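Local coordinates for protein 1-Cys peroxiredoxin (Vibrio vulnificus MO6-24/O, PDB 5K2I) that probably reduces hydrogen peroxide and other peroxides through a single reactive cysteine and may also scavenge nitric oxide, at residues E28-G32 with K33-L37; A102-T105 with K106-L110; N149-T152 with I153-A156. All coordinates share one frame; numbering follows the deposited sequence.

Contact 1: E28-G32 with K33-L37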
loop_
_atom_site.group_PDB
_atom_site.type_symbol
_atom_site.label_atom_id
_atom_site.label_comp_id
_atom_site.label_asym_id
_atom_site.label_seq_id
_atom_site.Cartn_x
_atom_site.Cartn_y
_atom_site.Cartn_z
ATOM N N GLU A 28 -19.110 -18.866 -18.667
ATOM C CA GLU A 28 -19.261 -20.315 -18.658
ATOM C C GLU A 28 -18.583 -20.907 -17.418
ATOM O O GLU A 28 -19.156 -21.736 -16.716
ATOM C CB GLU A 28 -18.682 -20.918 -19.947
ATOM C CG GLU A 28 -19.491 -20.586 -21.201
ATOM C CD GLU A 28 -19.011 -21.348 -22.432
ATOM O OE1 GLU A 28 -17.910 -21.938 -22.392
ATOM O OE2 GLU A 28 -19.740 -21.342 -23.449
ATOM N N LEU A 29 -17.362 -20.463 -17.152
ATOM C CA LEU A 29 -16.594 -20.932 -16.003
ATOM C C LEU A 29 -17.327 -20.722 -14.675
ATOM O O LEU A 29 -17.289 -21.587 -13.792
ATOM C CB LEU A 29 -15.244 -20.219 -15.974
ATOM C CG LEU A 29 -14.208 -20.633 -14.918
ATOM C CD1 LEU A 29 -13.741 -22.057 -15.140
ATOM C CD2 LEU A 29 -13.027 -19.689 -14.952
ATOM N N PHE A 30 -17.997 -19.581 -14.547
ATOM C CA PHE A 30 -18.639 -19.198 -13.291
ATOM C C PHE A 30 -20.155 -19.456 -13.275
ATOM O O PHE A 30 -20.831 -19.181 -12.278
ATOM C CB PHE A 30 -18.365 -17.712 -12.994
ATOM C CG PHE A 30 -16.894 -17.355 -12.838
ATOM C CD1 PHE A 30 -15.933 -18.317 -12.554
ATOM C CD2 PHE A 30 -16.490 -16.032 -12.954
ATOM C CE1 PHE A 30 -14.594 -17.967 -12.402
ATOM C CE2 PHE A 30 -15.142 -15.671 -12.807
ATOM C CZ PHE A 30 -14.194 -16.645 -12.534
ATOM N N ALA A 31 -20.685 -20.017 -14.359
ATOM C CA ALA A 31 -22.116 -20.304 -14.437
ATOM C C ALA A 31 -22.544 -21.285 -13.349
ATOM O O ALA A 31 -21.853 -22.285 -13.113
ATOM C CB ALA A 31 -22.473 -20.859 -15.814
ATOM N N GLY A 32 -23.675 -20.999 -12.708
ATOM C CA GLY A 32 -24.248 -21.907 -11.725
ATOM C C GLY A 32 -23.465 -22.019 -10.437
ATOM O O GLY A 32 -23.702 -22.925 -9.643
ATOM N N LYS A 33 -22.542 -21.091 -10.213
ATOM C CA LYS A 33 -21.669 -21.137 -9.045
ATOM C C LYS A 33 -21.669 -19.825 -8.290
ATOM O O LYS A 33 -21.911 -18.757 -8.870
ATOM C CB LYS A 33 -20.223 -21.460 -9.447
ATOM C CG LYS A 33 -20.001 -22.833 -10.065
ATOM C CD LYS A 33 -18.581 -22.946 -10.586
ATOM C CE LYS A 33 -18.423 -24.107 -11.546
ATOM N NZ LYS A 33 -18.183 -25.373 -10.829
ATOM N N LYS A 34 -21.408 -19.917 -6.989
ATOM C CA LYS A 34 -21.010 -18.774 -6.189
ATOM C C LYS A 34 -19.485 -18.745 -6.182
ATOM O O LYS A 34 -18.818 -19.692 -5.736
ATOM C CB LYS A 34 -21.555 -18.850 -4.771
ATOM C CG LYS A 34 -21.245 -17.581 -3.982
ATOM C CD LYS A 34 -21.672 -17.689 -2.518
ATOM C CE LYS A 34 -23.182 -17.773 -2.354
ATOM N NZ LYS A 34 -23.871 -16.535 -2.808
ATOM N N VAL A 35 -18.935 -17.670 -6.719
ATOM C CA VAL A 35 -17.505 -17.551 -6.953
ATOM C C VAL A 35 -16.931 -16.367 -6.208
ATOM O O VAL A 35 -17.530 -15.301 -6.194
ATOM C CB VAL A 35 -17.211 -17.387 -8.462
ATOM C CG1 VAL A 35 -15.728 -17.157 -8.726
ATOM C CG2 VAL A 35 -17.709 -18.592 -9.227
ATOM N N VAL A 36 -15.796 -16.570 -5.560
ATOM C CA VAL A 36 -15.035 -15.457 -5.019
ATOM C C VAL A 36 -13.856 -15.217 -5.953
ATOM O O VAL A 36 -13.094 -16.134 -6.232
ATOM C CB VAL A 36 -14.556 -15.730 -3.589
ATOM C CG1 VAL A 36 -13.517 -14.690 -3.167
ATOM C CG2 VAL A 36 -15.746 -15.739 -2.647
ATOM N N LEU A 37 -13.755 -14.001 -6.486
ATOM C CA LEU A 37 -12.669 -13.615 -7.382
ATOM C C LEU A 37 -11.924 -12.452 -6.778
ATOM O O LEU A 37 -12.548 -11.470 -6.371
ATOM C CB LEU A 37 -13.224 -13.228 -8.751
ATOM C CG LEU A 37 -12.261 -12.722 -9.826
ATOM C CD1 LEU A 37 -11.369 -13.852 -10.279
ATOM C CD2 LEU A 37 -13.032 -12.137 -11.004
HETATM O O HOH W 1 -20.522 -16.914 -10.649
#
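Phe30 and Val35 meet in a local contact where the chain leaves helix 26-29, turns, and enters strand 34-40 of the thioredoxin-like sheet. The turn is a type II beta turn from Phe30 to Lys33. Its closing bond runs from Lys33 N to Phe30 O, 3.3 Å long. The donor stands above the carbonyl plane, 43° out of it. Gly32 sits in the turn with positive phi, and its N is also hydrogen-bonded to Asn131 OD1. The same Phe30 O lies 2.8 Å from a water that also reaches Lys33 O at 2.9 Å.

The turn brings the Phe30 ring over the start of the strand. Val35 CG1 sits over the centre of one ring face, 4.0 Å from the centroid and 12° off the normal. This is a CH-pi contact. The other branch, Val35 CG2, touches the CB side of the ring and comes within 3.8 Å of Phe30 CD1. The two side chains cross at about a right angle. Leu37 CD2 approaches Phe30 CE2 more loosely, at 4.5 Å. Leu70, Leu97 and Ile129 from neighbouring strands also pack on Phe30.

Lys33 behaves differently. Its aliphatic chain runs back beside the turn, and CE comes within 3.6 Å of Leu29 O. A bend at chi4 (-84°) then leads NZ away.

The chemistry is therefore divided. The backbone bond from Lys33 to Phe30 closes the turn, with a water near the carbonyls of both residues. The buried Phe30 ring, with Val35 over one face, ties the turn to the sheet.

Contact 2: A102-T105 with K106-L110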
loop_
_atom_site.group_PDB
_atom_site.type_symbol
_atom_site.label_atom_id
_atom_site.label_comp_id
_atom_site.label_asym_id
_atom_site.label_seq_id
_atom_site.Cartn_x
_atom_site.Cartn_y
_atom_site.Cartn_z
ATOM N N ALA A 102 -4.788 -7.539 -20.327
ATOM C CA ALA A 102 -5.604 -6.630 -19.500
ATOM C C ALA A 102 -7.004 -6.391 -20.058
ATOM O O ALA A 102 -7.681 -5.477 -19.611
ATOM C CB ALA A 102 -4.885 -5.274 -19.298
ATOM N N SER A 103 -7.447 -7.217 -21.004
ATOM C CA SER A 103 -8.748 -6.979 -21.627
ATOM C C SER A 103 -9.909 -7.162 -20.652
ATOM O O SER A 103 -10.854 -6.389 -20.684
ATOM C CB SER A 103 -8.936 -7.882 -22.848
ATOM O OG SER A 103 -8.822 -9.247 -22.498
ATOM N N PHE A 104 -9.847 -8.166 -19.780
ATOM C CA PHE A 104 -10.909 -8.385 -18.800
ATOM C C PHE A 104 -10.927 -7.228 -17.794
ATOM O O PHE A 104 -11.985 -6.673 -17.475
ATOM C CB PHE A 104 -10.704 -9.745 -18.105
ATOM C CG PHE A 104 -11.637 -10.017 -16.946
ATOM C CD1 PHE A 104 -12.940 -10.439 -17.149
ATOM C CD2 PHE A 104 -11.180 -9.898 -15.643
ATOM C CE1 PHE A 104 -13.774 -10.712 -16.054
ATOM C CE2 PHE A 104 -11.999 -10.175 -14.558
ATOM C CZ PHE A 104 -13.296 -10.577 -14.765
ATOM N N THR A 105 -9.737 -6.843 -17.345
ATOM C CA THR A 105 -9.580 -5.784 -16.355
ATOM C C THR A 105 -10.086 -4.452 -16.885
ATOM O O THR A 105 -10.785 -3.715 -16.175
ATOM C CB THR A 105 -8.102 -5.686 -15.935
ATOM O OG1 THR A 105 -7.692 -6.945 -15.381
ATOM C CG2 THR A 105 -7.882 -4.601 -14.917
ATOM N N LYS A 106 -9.776 -4.162 -18.146
ATOM C CA LYS A 106 -10.263 -2.932 -18.751
ATOM C C LYS A 106 -11.777 -2.969 -18.938
ATOM O O LYS A 106 -12.438 -1.950 -18.766
ATOM C CB LYS A 106 -9.575 -2.673 -20.080
ATOM C CG LYS A 106 -8.125 -2.268 -19.930
ATOM C CD LYS A 106 -7.530 -1.850 -21.266
ATOM C CE LYS A 106 -7.327 -3.034 -22.164
ATOM N NZ LYS A 106 -6.688 -2.625 -23.460
ATOM N N ALA A 107 -12.324 -4.134 -19.267
ATOM C CA ALA A 107 -13.779 -4.282 -19.420
ATOM C C ALA A 107 -14.518 -4.027 -18.102
ATOM O O ALA A 107 -15.671 -3.627 -18.102
ATOM C CB ALA A 107 -14.112 -5.657 -19.948
ATOM N N LEU A 108 -13.843 -4.262 -16.980
ATOM C CA LEU A 108 -14.406 -3.992 -15.665
ATOM C C LEU A 108 -14.252 -2.537 -15.254
ATOM O O LEU A 108 -14.864 -2.092 -14.288
ATOM C CB LEU A 108 -13.718 -4.851 -14.602
ATOM C CG LEU A 108 -13.902 -6.357 -14.646
ATOM C CD1 LEU A 108 -13.008 -6.991 -13.608
ATOM C CD2 LEU A 108 -15.338 -6.719 -14.376
ATOM N N GLY A 109 -13.360 -1.825 -15.940
ATOM C CA GLY A 109 -13.016 -0.470 -15.553
ATOM C C GLY A 109 -12.141 -0.416 -14.319
ATOM O O GLY A 109 -12.144 0.582 -13.587
ATOM N N LEU A 110 -11.363 -1.474 -14.094
ATOM C CA LEU A 110 -10.565 -1.560 -12.871
ATOM C C LEU A 110 -9.059 -1.642 -13.161
ATOM O O LEU A 110 -8.281 -2.124 -12.344
ATOM C CB LEU A 110 -11.037 -2.751 -12.030
ATOM C CG LEU A 110 -12.379 -2.491 -11.335
ATOM C CD1 LEU A 110 -12.967 -3.759 -10.750
ATOM C CD2 LEU A 110 -12.180 -1.450 -10.252
#
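Phe104 O accepts from Leu108 N in a short helix, 103-108, that starts after Ala102 at the N-cap and ends in a Schellman motif at Gly109. Lys106 N binds Ala102 O at 2.9 Å, and Ala107 N binds Ser103 O at 3.0 Å. At the far end Gly109 has positive phi and its N bonds back to Lys106 O. Leu110 N reaches Thr105 O at 3.1 Å, with a nearly straight N-H angle of 167°. A weak bond from Leu108 N shares that oxygen.

Among the side chains, Phe104 and Leu108 lie one turn apart. A chi1 of 173° swings the Phe104 ring toward the last turn, and its end comes nearer there than its base. Leu108 CG stands over one ring face, offset toward the rim. The touching branch is Leu108 CD1, 3.5 Å from Phe104 CE2. The two side chains are inclined to each other, neither parallel nor perpendicular.

Lys106 folds back along the first turn. Its CG packs 3.3 Å from Ala102 O, and a bend at chi3 (-72°) brings CE to 3.6 Å from the same Ala102 O. Thr105 CG2 lies 3.6 Å from Leu110 O, so its methyl branch meets the backbone beyond the helix. Its OG1 is hydrogen-bonded to Asp99. Asp99 also accepts from Phe104 N, so this aspartate holds both side chain and backbone in the first turn. Ser103 OG bonds to Asp101.

From the loops, Pro9 packs against Ala107 and Leu108, and Val76 lies beside Ala102 and Thr105. The buried side of the helix rests on strand 120-130. There Tyr125 touches Phe104, Leu108 and also Leu110 just after the helix. Ser122 touches Thr105, and Leu110 makes a backbone bond with Gln123.

Contact 3: N149-T152 with I153-A156; sequences NAET and ILAA
Ile153 N donates to Asn149 O across the first turn of helix 150-156, a turn closed by an Asn-Thr capping box. That bond is weak, at 3.4 Å. The helix is the last in the modelled chain.

Ile153 CB lies 3.4 Å from Ala150 O, so the side chain leaves close beside the first turn. The residue as a whole is buried against Tyr56, Ala126, Ile128 and Asn138.

The box has two reciprocal bonds. Thr152 N donates to Asn149 OD1, with the donor nearly in line with the side-chain C=O (168°). Asn149 N donates to Thr152 OG1. Together they give partners to a helix-end N-H and fix the rotation of both side chains. The nitrogen of the Asn149 amide, ND2, is bonded to Glu50 OE1, so both ends of the amide have partners. Ala150 also makes a backbone bond with Glu50.

Further along, Leu154 N meets Ala150 O at 2.9 Å in the carbonyl plane. Ala155 N and Ala156 N continue the helical pattern, bonding to Glu151 O and Thr152 O respectively.

On the outer side, Glu151 and Leu154 lie side by side and point the same way. Glu151 can be followed from CB to its tip. CB sets out away from residues 153-156, and CG carries the chain a little further toward the start of the helix. A bend at chi2 (-77°) then turns the carboxylate forward, toward the next turn. The side chain also touches Leu59 of helix 53-65. At the tip, Glu151 OE1 comes to rest 3.6 Å from the methyl carbon Leu154 CD2.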
loop_
_atom_site.group_PDB
_atom_site.type_symbol
_atom_site.label_atom_id
_atom_site.label_comp_id
_atom_site.label_asym_id
_atom_site.label_seq_id
_atom_site.Cartn_x
_atom_site.Cartn_y
_atom_site.Cartn_z
ATOM N N ASN A 149 -10.507 -7.053 2.895
ATOM C CA ASN A 149 -9.708 -8.273 2.816
ATOM C C ASN A 149 -10.586 -9.507 2.599
ATOM O O ASN A 149 -11.785 -9.388 2.335
ATOM C CB ASN A 149 -8.893 -8.408 4.102
ATOM C CG ASN A 149 -9.758 -8.262 5.352
ATOM O OD1 ASN A 149 -10.919 -8.670 5.364
ATOM N ND2 ASN A 149 -9.197 -7.665 6.405
ATOM N N ALA A 150 -10.008 -10.698 2.728
ATOM C CA ALA A 150 -10.800 -11.916 2.564
ATOM C C ALA A 150 -11.883 -12.014 3.640
ATOM O O ALA A 150 -12.973 -12.510 3.376
ATOM C CB ALA A 150 -9.901 -13.150 2.589
ATOM N N GLU A 151 -11.597 -11.518 4.847
ATOM C CA GLU A 151 -12.604 -11.508 5.913
ATOM C C GLU A 151 -13.812 -10.653 5.549
ATOM O O GLU A 151 -14.932 -10.968 5.948
ATOM C CB GLU A 151 -12.018 -11.000 7.238
ATOM C CG GLU A 151 -11.089 -11.974 7.938
ATOM C CD GLU A 151 -11.802 -13.111 8.673
ATOM O OE1 GLU A 151 -13.051 -13.104 8.789
ATOM O OE2 GLU A 151 -11.094 -14.022 9.149
ATOM N N THR A 152 -13.583 -9.565 4.817
ATOM C CA THR A 152 -14.679 -8.716 4.358
ATOM C C THR A 152 -15.612 -9.529 3.475
ATOM O O THR A 152 -16.832 -9.427 3.585
ATOM C CB THR A 152 -14.179 -7.495 3.573
ATOM O OG1 THR A 152 -13.035 -6.940 4.230
ATOM C CG2 THR A 152 -15.275 -6.435 3.469
ATOM N N ILE A 153 -15.023 -10.341 2.602
ATOM C CA ILE A 153 -15.800 -11.196 1.712
ATOM C C ILE A 153 -16.543 -12.271 2.507
ATOM O O ILE A 153 -17.730 -12.510 2.285
ATOM C CB ILE A 153 -14.889 -11.846 0.645
ATOM C CG1 ILE A 153 -14.383 -10.788 -0.348
ATOM C CG2 ILE A 153 -15.608 -12.991 -0.075
ATOM C CD1 ILE A 153 -15.468 -10.179 -1.227
ATOM N N LEU A 154 -15.843 -12.902 3.445
ATOM C CA LEU A 154 -16.460 -13.914 4.289
ATOM C C LEU A 154 -17.692 -13.357 5.004
ATOM O O LEU A 154 -18.724 -14.018 5.084
ATOM C CB LEU A 154 -15.445 -14.449 5.302
ATOM C CG LEU A 154 -15.966 -15.522 6.256
ATOM C CD1 LEU A 154 -16.356 -16.791 5.496
ATOM C CD2 LEU A 154 -14.930 -15.829 7.324
ATOM N N ALA A 155 -17.588 -12.128 5.496
ATOM C CA ALA A 155 -18.690 -11.516 6.228
ATOM C C ALA A 155 -19.844 -11.143 5.303
ATOM O O ALA A 155 -21.000 -11.101 5.723
ATOM C CB ALA A 155 -18.208 -10.298 6.983
ATOM N N ALA A 156 -19.532 -10.874 4.039
ATOM C CA ALA A 156 -20.571 -10.526 3.073
ATOM C C ALA A 156 -21.431 -11.741 2.768
ATOM O O ALA A 156 -22.586 -11.611 2.367
ATOM C CB ALA A 156 -19.958 -9.973 1.798
#

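Along the chain the three contacts come in series: contact 1, then contact 2, then contact 3. All belong to one thioredoxin-like domain. Contact 1 feeds strand 34-40 into the mixed sheet, and the other two are short helical segments packed on it. Contacts 1 and 2 have centres about 18 Å apart and touch where Leu37 CD2 meets Phe104 CZ at 4.1 Å. Contacts 1 and 3 are about 17 Å apart between centres and meet through Val36 and Ile153. Contacts 2 and 3 lie about 23 Å apart between centres, nearest atoms about 12 Å apart, without touching. Successive residues of strand 34-40 thus meet two separate helices, and strand 120-130 packs against all three contacts.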